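Local coordinates for T-lymphoma invasion and metastasis-inducing protein 1 (Homo sapiens, PDB 4K2P) that probably binds phosphoinositides and partner proteins such as Par-3 through its PH and coiled-coil extension region, consistent with a signalling role in cell invasion and tight junctions, at residues N111-T114 with A115-A119; L175-I178 with F179-Q183. The protein carries 5 engineered substitutions. All blocks are in the same frame, centred on the assembly; numbering follows the deposited sequence.

Interaction 1. Residues N111-T114 with A115-A119; sequences NWIT and AIHSA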
loop_
_atom_site.group_PDB
_atom_site.type_symbol
_atom_site.label_atom_id
_atom_site.label_comp_id
_atom_site.label_asym_id
_atom_site.label_seq_id
_atom_site.Cartn_x
_atom_site.Cartn_y
_atom_site.Cartn_z
ATOM N N ASN A 111 0.551 16.759 -3.442
ATOM C CA ASN A 111 -0.514 17.169 -2.536
ATOM C C ASN A 111 -1.529 16.053 -2.308
ATOM O O ASN A 111 -2.051 15.904 -1.208
ATOM C CB ASN A 111 -1.214 18.420 -3.063
ATOM C CG ASN A 111 -0.395 19.673 -2.842
ATOM O OD1 ASN A 111 0.475 19.714 -1.969
ATOM N ND2 ASN A 111 -0.672 20.708 -3.631
ATOM N N TRP A 112 -1.810 15.277 -3.349
ATOM C CA TRP A 112 -2.726 14.149 -3.230
ATOM C C TRP A 112 -2.096 13.065 -2.355
ATOM O O TRP A 112 -2.767 12.476 -1.509
ATOM C CB TRP A 112 -3.088 13.592 -4.611
ATOM C CG TRP A 112 -4.301 14.232 -5.216
ATOM C CD1 TRP A 112 -4.343 15.115 -6.271
ATOM C CD2 TRP A 112 -5.657 14.051 -4.795
ATOM N NE1 TRP A 112 -5.650 15.490 -6.521
ATOM C CE2 TRP A 112 -6.472 14.846 -5.632
ATOM C CE3 TRP A 112 -6.264 13.290 -3.791
ATOM C CZ2 TRP A 112 -7.855 14.897 -5.495
ATOM C CZ3 TRP A 112 -7.640 13.353 -3.656
ATOM C CH2 TRP A 112 -8.419 14.144 -4.504
ATOM N N ILE A 113 -0.803 12.815 -2.544
ATOM C CA ILE A 113 -0.120 11.799 -1.754
ATOM C C ILE A 113 -0.139 12.216 -0.288
ATOM O O ILE A 113 -0.407 11.406 0.594
ATOM C CB ILE A 113 1.331 11.575 -2.237
ATOM C CG1 ILE A 113 1.311 10.867 -3.595
ATOM C CG2 ILE A 113 2.110 10.729 -1.228
ATOM C CD1 ILE A 113 2.665 10.609 -4.195
ATOM N N THR A 114 0.099 13.496 -0.043
ATOM C CA THR A 114 0.147 14.028 1.306
ATOM C C THR A 114 -1.215 13.919 1.973
ATOM O O THR A 114 -1.304 13.506 3.122
ATOM C CB THR A 114 0.616 15.484 1.301
ATOM O OG1 THR A 114 1.999 15.520 0.945
ATOM C CG2 THR A 114 0.455 16.136 2.669
ATOM N N ALA A 115 -2.274 14.247 1.242
ATOM C CA ALA A 115 -3.618 14.263 1.811
ATOM C C ALA A 115 -4.091 12.850 2.149
ATOM O O ALA A 115 -4.689 12.625 3.201
ATOM C CB ALA A 115 -4.594 14.927 0.859
ATOM N N ILE A 116 -3.816 11.893 1.269
ATOM C CA ILE A 116 -4.311 10.538 1.484
ATOM C C ILE A 116 -3.555 9.884 2.637
ATOM O O ILE A 116 -4.161 9.223 3.475
ATOM C CB ILE A 116 -4.204 9.683 0.222
ATOM C CG1 ILE A 116 -5.149 10.229 -0.850
ATOM C CG2 ILE A 116 -4.577 8.231 0.520
ATOM C CD1 ILE A 116 -4.872 9.720 -2.246
ATOM N N HIS A 117 -2.244 10.094 2.693
ATOM C CA HIS A 117 -1.417 9.519 3.745
ATOM C C HIS A 117 -1.755 10.143 5.090
ATOM O O HIS A 117 -1.707 9.478 6.117
ATOM C CB HIS A 117 0.069 9.716 3.434
ATOM C CG HIS A 117 0.600 8.737 2.442
ATOM N ND1 HIS A 117 1.840 8.858 1.858
ATOM C CD2 HIS A 117 0.047 7.617 1.928
ATOM C CE1 HIS A 117 2.027 7.855 1.022
ATOM N NE2 HIS A 117 0.958 7.081 1.054
ATOM N N SER A 118 -2.115 11.422 5.075
ATOM C CA SER A 118 -2.511 12.117 6.294
ATOM C C SER A 118 -3.790 11.521 6.839
ATOM O O SER A 118 -3.943 11.355 8.040
ATOM C CB SER A 118 -2.696 13.611 6.039
ATOM O OG SER A 118 -1.444 14.255 5.905
ATOM N N ALA A 119 -4.717 11.225 5.938
ATOM C CA ALA A 119 -5.977 10.612 6.308
ATOM C C ALA A 119 -5.722 9.235 6.909
ATOM O O ALA A 119 -6.351 8.859 7.887
ATOM C CB ALA A 119 -6.895 10.505 5.100
#

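Interaction 2. Residues L175-I178 with F179-Q183; sequences LDQI and FVWEQ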
loop_
_atom_site.group_PDB
_atom_site.type_symbol
_atom_site.label_atom_id
_atom_site.label_comp_id
_atom_site.label_asym_id
_atom_site.label_seq_id
_atom_site.Cartn_x
_atom_site.Cartn_y
_atom_site.Cartn_z
ATOM N N LEU A 175 12.010 -26.047 8.039
ATOM C CA LEU A 175 11.922 -25.426 6.726
ATOM C C LEU A 175 10.600 -24.657 6.630
ATOM O O LEU A 175 10.580 -23.520 6.167
ATOM C CB LEU A 175 12.034 -26.459 5.598
ATOM C CG LEU A 175 12.171 -25.833 4.200
ATOM C CD1 LEU A 175 13.490 -25.075 4.053
ATOM C CD2 LEU A 175 12.040 -26.870 3.093
ATOM N N ASP A 176 9.508 -25.273 7.074
ATOM C CA ASP A 176 8.217 -24.581 7.175
ATOM C C ASP A 176 8.354 -23.269 7.930
ATOM O O ASP A 176 7.806 -22.247 7.513
ATOM C CB ASP A 176 7.173 -25.445 7.888
ATOM C CG ASP A 176 6.638 -26.571 7.023
ATOM O OD1 ASP A 176 6.763 -26.501 5.782
ATOM O OD2 ASP A 176 6.097 -27.541 7.598
ATOM N N GLN A 177 9.080 -23.298 9.043
ATOM C CA GLN A 177 9.219 -22.112 9.873
ATOM C C GLN A 177 10.008 -21.025 9.178
ATOM O O GLN A 177 9.678 -19.852 9.310
ATOM C CB GLN A 177 9.881 -22.444 11.197
ATOM C CG GLN A 177 8.948 -23.075 12.193
ATOM C CD GLN A 177 9.668 -23.487 13.447
ATOM O OE1 GLN A 177 10.681 -24.169 13.382
ATOM N NE2 GLN A 177 9.173 -23.049 14.591
ATOM N N ILE A 178 11.033 -21.410 8.427
ATOM C CA ILE A 178 11.840 -20.444 7.695
ATOM C C ILE A 178 10.941 -19.703 6.702
ATOM O O ILE A 178 11.009 -18.474 6.571
ATOM C CB ILE A 178 13.022 -21.142 6.988
ATOM C CG1 ILE A 178 14.050 -21.574 8.035
ATOM C CG2 ILE A 178 13.694 -20.225 5.960
ATOM C CD1 ILE A 178 15.029 -22.612 7.552
ATOM N N PHE A 179 10.051 -20.439 6.046
ATOM C CA PHE A 179 9.157 -19.818 5.078
ATOM C C PHE A 179 8.090 -18.971 5.770
ATOM O O PHE A 179 7.646 -17.971 5.199
ATOM C CB PHE A 179 8.515 -20.878 4.180
ATOM C CG PHE A 179 9.504 -21.607 3.288
ATOM C CD1 PHE A 179 10.752 -21.062 3.000
ATOM C CD2 PHE A 179 9.171 -22.824 2.728
ATOM C CE1 PHE A 179 11.651 -21.727 2.183
ATOM C CE2 PHE A 179 10.065 -23.498 1.906
ATOM C CZ PHE A 179 11.307 -22.944 1.629
ATOM N N VAL A 180 7.687 -19.346 6.986
ATOM C CA VAL A 180 6.763 -18.515 7.772
ATOM C C VAL A 180 7.438 -17.194 8.118
ATOM O O VAL A 180 6.840 -16.131 7.981
ATOM C CB VAL A 180 6.286 -19.212 9.080
ATOM C CG1 VAL A 180 5.579 -18.229 10.017
ATOM C CG2 VAL A 180 5.348 -20.360 8.761
ATOM N N TRP A 181 8.688 -17.267 8.558
ATOM C CA TRP A 181 9.432 -16.082 8.962
ATOM C C TRP A 181 9.700 -15.173 7.765
ATOM O O TRP A 181 9.689 -13.947 7.877
ATOM C CB TRP A 181 10.747 -16.471 9.627
ATOM C CG TRP A 181 10.585 -17.008 11.025
ATOM C CD1 TRP A 181 9.812 -16.483 12.032
ATOM C CD2 TRP A 181 11.228 -18.161 11.574
ATOM N NE1 TRP A 181 9.937 -17.248 13.168
ATOM C CE2 TRP A 181 10.796 -18.283 12.913
ATOM C CE3 TRP A 181 12.123 -19.107 11.063
ATOM C CZ2 TRP A 181 11.229 -19.316 13.743
ATOM C CZ3 TRP A 181 12.548 -20.128 11.885
ATOM C CH2 TRP A 181 12.103 -20.224 13.214
ATOM N N GLU A 182 9.947 -15.787 6.615
ATOM C CA GLU A 182 10.179 -15.051 5.389
ATOM C C GLU A 182 8.942 -14.216 5.046
ATOM O O GLU A 182 9.034 -13.035 4.708
ATOM C CB GLU A 182 10.505 -16.024 4.267
ATOM C CG GLU A 182 10.816 -15.383 2.948
ATOM C CD GLU A 182 11.280 -16.398 1.935
ATOM O OE1 GLU A 182 10.493 -17.304 1.589
ATOM O OE2 GLU A 182 12.444 -16.303 1.510
ATOM N N GLN A 183 7.785 -14.849 5.157
ATOM C CA GLN A 183 6.515 -14.207 4.883
ATOM C C GLN A 183 6.184 -13.125 5.920
ATOM O O GLN A 183 5.658 -12.062 5.572
ATOM C CB GLN A 183 5.427 -15.273 4.828
ATOM C CG GLN A 183 4.173 -14.849 4.116
ATOM C CD GLN A 183 3.569 -15.967 3.293
ATOM O OE1 GLN A 183 2.438 -16.387 3.531
ATOM N NE2 GLN A 183 4.321 -16.450 2.311
#

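Interaction 1. Residues N111-T114 with A115-A119
Ile113 and His117 lie side by side one helical turn apart, pointing the same way, with Ile113 CG2 3.6 Å from His117 ND1. With CG1 of Ile113 beside the backbone N (chi1 -71°), the CG2 methyl is left anti to that N and falls beside the imidazole. Both ring nitrogens are hydrogen-bonded, ND1 with Ser201 OG on helix 168-203 and NE2 with the backbone N of Val76, so the ring is gripped at two points and its rotation is fixed. A leucine in place of His117 would probably leave the Ser201 hydroxyl and the Val76 N-H without this partner, so that two polar links of the helix to its surroundings are lost. On the side facing the strands Trp112 crosses Ile116 one turn on, its CE3 4.1 Å from Ile116 CD1. Trp112 is held further by Phe89, by a cation-pi contact with Lys10 and by Val41, while Ala115 rests on Leu43. Looser are exposed Asn111 and partly exposed Thr114, whose OG1 turns back to Glu110 O. Ser118 is buried, and its N (3.0 Å) and OG (2.9 Å) reach Thr114 O from opposite faces of the carbonyl plane. With Trp112 and Ala115 set against the strands and His117 turned to helix 168-203, the arrangement is typical of the C-terminal helix closing one end of the PH-domain barrel.

Interaction 2. Residues L175-I178 with F179-Q183
The Trp181 indole turns one face to Gln177, whose CB sits over the six-membered ring in a CH-pi contact, 3.9 Å from the ring centroid and 24° off its normal. Beyond CB the extended Gln177 chain runs alongside the indole, its amide plane 28° from the ring plane and its CD 4.1 Å from Trp181 CH2. The Phe179 ring has Leu175 O over one face, 3.6 Å from Phe179 CG, while the Leu175 side chain crosses it at CE2 and CZ. With Leu175 CG anti to its backbone N (chi1 -171°), the isobutyl group reaches CG to 3.9 Å from Phe179 CE2. Ile178, the buried residue here, makes a looser approach to Trp181 and packs on Leu162 and Glu159; Trp181 also meets Asp151, Leu154 and Lys155 of helix 133-161. Phe179 and Val180 are exposed by contrast. Main-chain bonds from Phe179 N to Leu175 O and from Trp181 N to Gln177 O tie the aromatic residues to their partners one turn back. No side-chain hydrogen bond or salt bridge joins the segments, so cohesion between their side chains rests on dispersion and the weak CH-pi contact, while the main-chain bonds supply the directional hold.

Interactions 1 and 2 are separate local contacts on two helices, 106-128 and 168-203, with centres 35 Å apart and nearest atoms about 20 Å apart. They lie on opposite sides of the chain's centre, the first in the PH domain, the second in the CC-Ex region. Helix 168-203 still relates them: it carries interaction 2 towards its beginning and, near its other end, supplies Ser201, Cys197 and Leu202 to interaction 1, thereby joining the two regions. Bound calcium ions lie about 5 Å from the Val180 side chain in interaction 2 and about 12 Å from that of Ser118 in interaction 1.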